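Local coordinates for protein exodeoxyribonuclease III (Archaeoglobus fulgidus, PDB 2VOA) that probably cleaves DNA at abasic sites as a metal-dependent AP endonuclease of the exonuclease III family, bound here to DNA, at residues I197-I209 and A235-L249. The protein carries 1 engineered substitution. Numbering follows the deposited sequence.
Sequences IYTFYDYRVKGAI and ADIKPRLAEKPSDHL. With nucleotides of chain C; nucleotides of chain D.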
loop_
_atom_site.group_PDB
_atom_site.type_symbol
_atom_site.label_atom_id
_atom_site.label_comp_id
_atom_site.label_asym_id
_atom_site.label_seq_id
_atom_site.Cartn_x
_atom_site.Cartn_y
_atom_site.Cartn_z
ATOM N N ILE A 197 -7.266 16.008 24.659
ATOM C CA ILE A 197 -6.896 14.636 24.310
ATOM C C ILE A 197 -7.731 14.278 23.095
ATOM O O ILE A 197 -8.956 14.343 23.156
ATOM C CB ILE A 197 -7.208 13.652 25.433
ATOM C CG1 ILE A 197 -6.399 13.997 26.691
ATOM C CG2 ILE A 197 -6.918 12.180 24.962
ATOM C CD1 ILE A 197 -6.695 13.136 27.888
ATOM N N TYR A 198 -7.064 13.902 21.995
ATOM C CA TYR A 198 -7.778 13.659 20.736
ATOM C C TYR A 198 -7.569 12.215 20.305
ATOM O O TYR A 198 -6.495 11.650 20.517
ATOM C CB TYR A 198 -7.343 14.626 19.635
ATOM C CG TYR A 198 -7.544 16.064 20.025
ATOM C CD1 TYR A 198 -6.483 16.956 19.965
ATOM C CD2 TYR A 198 -8.786 16.523 20.494
ATOM C CE1 TYR A 198 -6.631 18.296 20.316
ATOM C CE2 TYR A 198 -8.951 17.874 20.849
ATOM C CZ TYR A 198 -7.864 18.737 20.789
ATOM O OH TYR A 198 -8.016 20.067 21.142
ATOM N N THR A 199 -8.626 11.619 19.770
ATOM C CA THR A 199 -8.603 10.237 19.305
ATOM C C THR A 199 -8.643 10.169 17.764
ATOM O O THR A 199 -8.720 9.086 17.192
ATOM C CB THR A 199 -9.772 9.411 19.907
ATOM O OG1 THR A 199 -11.026 10.078 19.669
ATOM C CG2 THR A 199 -9.559 9.188 21.416
ATOM N N PHE A 200 -8.657 11.342 17.125
ATOM C CA PHE A 200 -8.758 11.450 15.670
ATOM C C PHE A 200 -8.012 12.672 15.155
ATOM O O PHE A 200 -8.175 13.774 15.674
ATOM C CB PHE A 200 -10.219 11.526 15.239
ATOM C CG PHE A 200 -10.400 11.885 13.790
ATOM C CD1 PHE A 200 -10.098 10.963 12.795
ATOM C CD2 PHE A 200 -10.864 13.143 13.428
ATOM C CE1 PHE A 200 -10.265 11.293 11.424
ATOM C CE2 PHE A 200 -11.044 13.482 12.069
ATOM C CZ PHE A 200 -10.729 12.534 11.066
ATOM N N TYR A 201 -7.195 12.469 14.120
ATOM C CA TYR A 201 -6.556 13.565 13.397
ATOM C C TYR A 201 -6.779 13.268 11.923
ATOM O O TYR A 201 -6.404 12.189 11.445
ATOM C CB TYR A 201 -5.048 13.622 13.672
ATOM C CG TYR A 201 -4.697 13.967 15.095
ATOM C CD1 TYR A 201 -4.504 12.965 16.037
ATOM C CD2 TYR A 201 -4.510 15.300 15.490
ATOM C CE1 TYR A 201 -4.157 13.266 17.355
ATOM C CE2 TYR A 201 -4.167 15.608 16.799
ATOM C CZ TYR A 201 -3.996 14.592 17.718
ATOM O OH TYR A 201 -3.635 14.887 19.014
ATOM N N ASP A 202 -7.402 14.203 11.213
ATOM C CA ASP A 202 -7.742 14.009 9.799
ATOM C C ASP A 202 -6.481 13.860 8.967
ATOM O O ASP A 202 -5.573 14.674 9.095
ATOM C CB ASP A 202 -8.598 15.189 9.315
ATOM C CG ASP A 202 -9.230 14.953 7.966
ATOM O OD1 ASP A 202 -8.520 14.575 7.023
ATOM O OD2 ASP A 202 -10.454 15.214 7.828
ATOM N N TYR A 203 -6.418 12.828 8.122
ATOM C CA TYR A 203 -5.248 12.610 7.263
ATOM C C TYR A 203 -4.917 13.839 6.400
ATOM O O TYR A 203 -3.753 14.088 6.035
ATOM C CB TYR A 203 -5.517 11.480 6.286
ATOM C CG TYR A 203 -5.556 10.060 6.816
ATOM C CD1 TYR A 203 -6.616 9.213 6.473
ATOM C CD2 TYR A 203 -4.517 9.537 7.587
ATOM C CE1 TYR A 203 -6.646 7.880 6.886
ATOM C CE2 TYR A 203 -4.544 8.194 8.025
ATOM C CZ TYR A 203 -5.596 7.375 7.653
ATOM O OH TYR A 203 -5.625 6.057 8.049
ATOM N N ARG A 204 -5.964 14.581 6.048
ATOM C CA ARG A 204 -5.862 15.663 5.079
ATOM C C ARG A 204 -5.262 16.938 5.658
ATOM O O ARG A 204 -4.870 17.840 4.923
ATOM C CB ARG A 204 -7.244 15.975 4.521
ATOM C CG ARG A 204 -7.758 14.949 3.552
ATOM C CD ARG A 204 -9.237 15.143 3.280
ATOM N NE ARG A 204 -10.060 14.812 4.434
ATOM C CZ ARG A 204 -11.387 14.762 4.411
ATOM N NH1 ARG A 204 -12.049 15.021 3.274
ATOM N NH2 ARG A 204 -12.050 14.456 5.512
ATOM N N VAL A 205 -5.220 17.001 6.982
ATOM C CA VAL A 205 -4.775 18.194 7.703
ATOM C C VAL A 205 -3.260 18.139 7.911
ATOM O O VAL A 205 -2.755 17.312 8.672
ATOM C CB VAL A 205 -5.551 18.354 9.050
ATOM C CG1 VAL A 205 -5.002 19.524 9.878
ATOM C CG2 VAL A 205 -7.045 18.551 8.782
ATOM N N LYS A 206 -2.540 19.015 7.215
ATOM C CA LYS A 206 -1.075 19.012 7.259
ATOM C C LYS A 206 -0.553 19.325 8.662
ATOM O O LYS A 206 -0.987 20.285 9.284
ATOM C CB LYS A 206 -0.496 19.969 6.207
ATOM C CG LYS A 206 0.893 19.575 5.726
ATOM C CD LYS A 206 1.000 18.066 5.494
ATOM C CE LYS A 206 2.452 17.623 5.323
ATOM N NZ LYS A 206 2.659 16.205 5.772
ATOM N N GLY A 207 0.330 18.474 9.175
ATOM C CA GLY A 207 0.858 18.615 10.535
ATOM C C GLY A 207 -0.194 18.586 11.641
ATOM O O GLY A 207 0.020 19.134 12.712
ATOM N N ALA A 208 -1.333 17.945 11.383
ATOM C CA ALA A 208 -2.434 17.907 12.371
ATOM C C ALA A 208 -2.006 17.619 13.814
ATOM O O ALA A 208 -2.464 18.294 14.738
ATOM C CB ALA A 208 -3.497 16.911 11.945
ATOM N N ILE A 209 -1.175 16.592 14.011
ATOM C CA ILE A 209 -0.797 16.149 15.355
ATOM C C ILE A 209 0.007 17.254 16.046
ATOM O O ILE A 209 -0.332 17.705 17.152
ATOM C CB ILE A 209 -0.003 14.807 15.324
ATOM C CG1 ILE A 209 -0.849 13.670 14.718
ATOM C CG2 ILE A 209 0.513 14.436 16.725
ATOM C CD1 ILE A 209 -0.068 12.387 14.397
ATOM N N ALA A 235 -5.551 7.989 25.580
ATOM C CA ALA A 235 -5.445 7.746 24.148
ATOM C C ALA A 235 -3.998 7.428 23.832
ATOM O O ALA A 235 -3.091 8.117 24.299
ATOM C CB ALA A 235 -5.941 8.965 23.328
ATOM N N ASP A 236 -3.778 6.384 23.051
ATOM C CA ASP A 236 -2.409 5.973 22.692
ATOM C C ASP A 236 -1.954 6.573 21.361
ATOM O O ASP A 236 -2.395 6.146 20.297
ATOM C CB ASP A 236 -2.328 4.441 22.668
ATOM C CG ASP A 236 -0.906 3.914 22.490
ATOM O OD1 ASP A 236 -0.761 2.664 22.498
ATOM O OD2 ASP A 236 0.056 4.721 22.354
ATOM N N ILE A 237 -1.075 7.579 21.430
ATOM C CA ILE A 237 -0.585 8.275 20.233
ATOM C C ILE A 237 0.393 7.431 19.381
ATOM O O ILE A 237 0.582 7.687 18.178
ATOM C CB ILE A 237 0.049 9.665 20.606
ATOM C CG1 ILE A 237 0.265 10.564 19.367
ATOM C CG2 ILE A 237 1.347 9.486 21.371
ATOM C CD1 ILE A 237 -0.992 10.940 18.637
ATOM N N LYS A 238 1.030 6.433 19.998
ATOM C CA LYS A 238 2.089 5.678 19.305
ATOM C C LYS A 238 1.664 5.050 17.951
ATOM O O LYS A 238 2.353 5.269 16.938
ATOM C CB LYS A 238 2.746 4.646 20.236
ATOM C CG LYS A 238 3.534 5.277 21.363
ATOM C CD LYS A 238 4.218 4.221 22.217
ATOM C CE LYS A 238 4.793 4.849 23.486
ATOM N NZ LYS A 238 4.587 3.946 24.668
ATOM N N PRO A 239 0.546 4.292 17.924
ATOM C CA PRO A 239 0.086 3.751 16.628
ATOM C C PRO A 239 -0.261 4.831 15.584
ATOM O O PRO A 239 -0.165 4.563 14.378
ATOM C CB PRO A 239 -1.158 2.919 16.978
ATOM C CG PRO A 239 -1.445 3.126 18.433
ATOM C CD PRO A 239 -0.316 3.897 19.058
ATOM N N ARG A 240 -0.637 6.030 16.045
ATOM C CA ARG A 240 -0.946 7.156 15.139
ATOM C C ARG A 240 0.296 7.764 14.449
ATOM O O ARG A 240 0.200 8.419 13.408
ATOM C CB ARG A 240 -1.755 8.233 15.881
ATOM C CG ARG A 240 -2.279 9.376 14.983
ATOM C CD ARG A 240 -3.277 8.858 13.946
ATOM N NE ARG A 240 -3.829 9.874 13.026
ATOM C CZ ARG A 240 -3.198 10.322 11.935
ATOM N NH1 ARG A 240 -1.958 9.925 11.661
ATOM N NH2 ARG A 240 -3.770 11.218 11.144
ATOM N N LEU A 241 1.451 7.554 15.069
ATOM C CA LEU A 241 2.738 8.010 14.545
ATOM C C LEU A 241 3.463 6.936 13.737
ATOM O O LEU A 241 4.488 7.218 13.079
ATOM C CB LEU A 241 3.627 8.457 15.710
ATOM C CG LEU A 241 3.090 9.528 16.666
ATOM C CD1 LEU A 241 3.962 9.597 17.913
ATOM C CD2 LEU A 241 3.081 10.882 15.990
ATOM N N ALA A 242 2.959 5.705 13.790
ATOM C CA ALA A 242 3.602 4.606 13.074
ATOM C C ALA A 242 3.365 4.718 11.566
ATOM O O ALA A 242 2.551 5.549 11.116
ATOM C CB ALA A 242 3.107 3.271 13.609
ATOM N N GLU A 243 4.062 3.885 10.790
ATOM C CA GLU A 243 3.902 3.887 9.330
ATOM C C GLU A 243 2.527 3.350 8.941
ATOM O O GLU A 243 2.032 2.407 9.563
ATOM C CB GLU A 243 5.033 3.107 8.642
ATOM C CG GLU A 243 6.266 3.961 8.429
ATOM C CD GLU A 243 6.003 5.104 7.453
ATOM O OE1 GLU A 243 5.819 6.258 7.917
ATOM O OE2 GLU A 243 5.953 4.838 6.224
ATOM N N LYS A 244 1.921 3.986 7.937
ATOM C CA LYS A 244 0.557 3.682 7.473
ATOM C C LYS A 244 -0.422 3.534 8.647
ATOM O O LYS A 244 -1.013 2.471 8.872
ATOM C CB LYS A 244 0.552 2.472 6.520
ATOM C CG LYS A 244 1.204 2.762 5.164
ATOM C CD LYS A 244 1.277 1.499 4.325
ATOM C CE LYS A 244 1.587 1.812 2.870
ATOM N NZ LYS A 244 1.214 0.648 1.997
ATOM N N PRO A 245 -0.589 4.625 9.415
ATOM C CA PRO A 245 -1.455 4.587 10.596
ATOM C C PRO A 245 -2.926 4.720 10.243
ATOM O O PRO A 245 -3.254 5.253 9.179
ATOM C CB PRO A 245 -1.014 5.822 11.382
ATOM C CG PRO A 245 -0.589 6.805 10.311
ATOM C CD PRO A 245 0.015 5.959 9.195
ATOM N N SER A 246 -3.797 4.258 11.144
ATOM C CA SER A 246 -5.206 4.677 11.105
ATOM C C SER A 246 -5.241 6.188 11.361
ATOM O O SER A 246 -4.312 6.727 11.960
ATOM C CB SER A 246 -6.008 4.007 12.230
ATOM O OG SER A 246 -7.382 4.358 12.090
ATOM N N ASP A 247 -6.313 6.865 10.952
ATOM C CA ASP A 247 -6.483 8.273 11.339
ATOM C C ASP A 247 -6.922 8.432 12.805
ATOM O O ASP A 247 -6.733 9.501 13.390
ATOM C CB ASP A 247 -7.390 9.067 10.365
ATOM C CG ASP A 247 -8.668 8.326 9.966
ATOM O OD1 ASP A 247 -9.009 7.252 10.545
ATOM O OD2 ASP A 247 -9.380 8.867 9.083
ATOM N N HIS A 248 -7.475 7.370 13.398
ATOM C CA HIS A 248 -7.834 7.364 14.826
ATOM C C HIS A 248 -6.723 6.768 15.706
ATOM O O HIS A 248 -5.879 5.998 15.211
ATOM C CB HIS A 248 -9.136 6.578 15.042
ATOM C CG HIS A 248 -10.336 7.250 14.473
ATOM N ND1 HIS A 248 -11.341 7.772 15.268
ATOM C CD2 HIS A 248 -10.724 7.444 13.194
ATOM C CE1 HIS A 248 -12.272 8.299 14.496
ATOM N NE2 HIS A 248 -11.921 8.127 13.235
ATOM N N LEU A 249 -6.766 7.101 17.004
ATOM C CA LEU A 249 -5.917 6.502 18.046
ATOM C C LEU A 249 -6.747 5.490 18.871
ATOM O O LEU A 249 -7.954 5.711 19.077
ATOM C CB LEU A 249 -5.473 7.590 19.048
ATOM C CG LEU A 249 -4.409 8.631 18.726
ATOM C CD1 LEU A 249 -4.876 9.604 17.647
ATOM C CD2 LEU A 249 -4.058 9.380 19.992
ATOM O "O5'" DG C 1 -3.811 15.432 1.957
ATOM C "C5'" DG C 1 -3.241 14.205 1.536
ATOM C "C4'" DG C 1 -3.395 13.157 2.627
ATOM O "O4'" DG C 1 -4.787 12.922 3.000
ATOM C "C3'" DG C 1 -2.882 11.781 2.240
ATOM O "O3'" DG C 1 -2.466 11.113 3.417
ATOM C "C2'" DG C 1 -4.097 11.091 1.630
ATOM C "C1'" DG C 1 -5.221 11.676 2.485
ATOM N N9 DG C 1 -6.440 11.957 1.752
ATOM C C8 DG C 1 -6.561 12.530 0.499
ATOM N N7 DG C 1 -7.799 12.686 0.134
ATOM C C5 DG C 1 -8.532 12.213 1.204
ATOM C C6 DG C 1 -9.923 12.124 1.358
ATOM O O6 DG C 1 -10.778 12.489 0.534
ATOM N N1 DG C 1 -10.276 11.589 2.603
ATOM C C2 DG C 1 -9.376 11.161 3.567
ATOM N N2 DG C 1 -9.893 10.656 4.706
ATOM N N3 DG C 1 -8.055 11.239 3.415
ATOM C C4 DG C 1 -7.715 11.766 2.214
ATOM P P DC C 2 -1.615 9.774 3.393
ATOM O OP1 DC C 2 -0.943 9.734 4.706
ATOM O OP2 DC C 2 -0.812 9.708 2.139
ATOM O "O5'" DC C 2 -2.652 8.585 3.274
ATOM C "C5'" DC C 2 -3.499 8.354 4.402
ATOM C "C4'" DC C 2 -4.643 7.455 4.024
ATOM O "O4'" DC C 2 -5.605 8.263 3.308
ATOM C "C3'" DC C 2 -4.289 6.261 3.134
ATOM O "O3'" DC C 2 -4.863 5.116 3.693
ATOM C "C2'" DC C 2 -5.013 6.569 1.825
ATOM C "C1'" DC C 2 -6.177 7.407 2.354
ATOM N N1 DC C 2 -6.923 8.192 1.285
ATOM C C2 DC C 2 -8.308 8.364 1.429
ATOM O O2 DC C 2 -8.879 7.917 2.429
ATOM N N3 DC C 2 -8.982 9.036 0.456
ATOM C C4 DC C 2 -8.333 9.498 -0.611
ATOM N N4 DC C 2 -9.061 10.148 -1.523
ATOM C C5 DC C 2 -6.930 9.340 -0.786
ATOM C C6 DC C 2 -6.269 8.673 0.174
ATOM P P DC D 10 -19.744 8.010 5.119
ATOM O OP1 DC D 10 -20.322 6.984 6.032
ATOM O OP2 DC D 10 -20.547 9.190 4.686
ATOM O "O5'" DC D 10 -18.433 8.561 5.813
ATOM C "C5'" DC D 10 -17.507 7.664 6.396
ATOM C "C4'" DC D 10 -16.327 8.489 6.846
ATOM O "O4'" DC D 10 -15.621 8.998 5.691
ATOM C "C3'" DC D 10 -16.696 9.729 7.650
ATOM O "O3'" DC D 10 -15.993 9.695 8.863
ATOM C "C2'" DC D 10 -16.264 10.931 6.806
ATOM C "C1'" DC D 10 -15.146 10.297 5.983
ATOM N N1 DC D 10 -14.782 10.953 4.688
ATOM C C2 DC D 10 -13.412 11.054 4.381
ATOM O O2 DC D 10 -12.564 10.627 5.181
ATOM N N3 DC D 10 -13.044 11.623 3.204
ATOM C C4 DC D 10 -13.970 12.073 2.360
ATOM N N4 DC D 10 -13.527 12.628 1.226
ATOM C C5 DC D 10 -15.377 11.984 2.649
ATOM C C6 DC D 10 -15.736 11.413 3.813
HETATM O O HOH W 1 -8.897 11.274 7.757
#
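Y203 lays its ring against D247, whose CB sits over the ring centre, 3.6 Å from the centroid; the carboxylate plane is turned only 16° from that of the ring, so the two stack. The opposite ring face receives the sugar of DC2 of chain C, C5' over its centre, so the tyrosine is sandwiched between D247 and the DNA backbone. Its hydroxyl donates to P245 O at 2.7 Å, in the carbonyl plane and on a lone pair, and is also hydrogen-bonded to N10 ND2. With an alanine here, D247 and the DC2 sugar would probably lose the flat surface between them, and P245 O its donor. A water joins Y203 N to D247 OD2. F200 CB lies over one face of the H248 imidazole, and chi1 of 170°, with CG opposite the backbone N, brings CD1 over the same ring, 3.4 Å from NE2, while CE1 brings the ring edge to D247 OD2. Behind these side chains, Y201 N donates to D247 O at 3.1 Å, almost straight, and R240 NE reaches that oxygen from the opposite face of its carbonyl plane. R240 NH2 also bonds Y201 O at 2.8 Å, within the guanidinium plane, so one arginine ties both backbones. Further along, L249 N bonds T199 O, and L249 CD1 meets the edge of the Y201 ring. In this DNase I-like fold, D247 and H248 are predicted metal-site residues; the contact thus couples a DNA-touching loop to the probable catalytic centre, where D218 OD1, hydrogen-bonded to both T199 OG1 and H248 ND1, helps fix the imidazole's rotation.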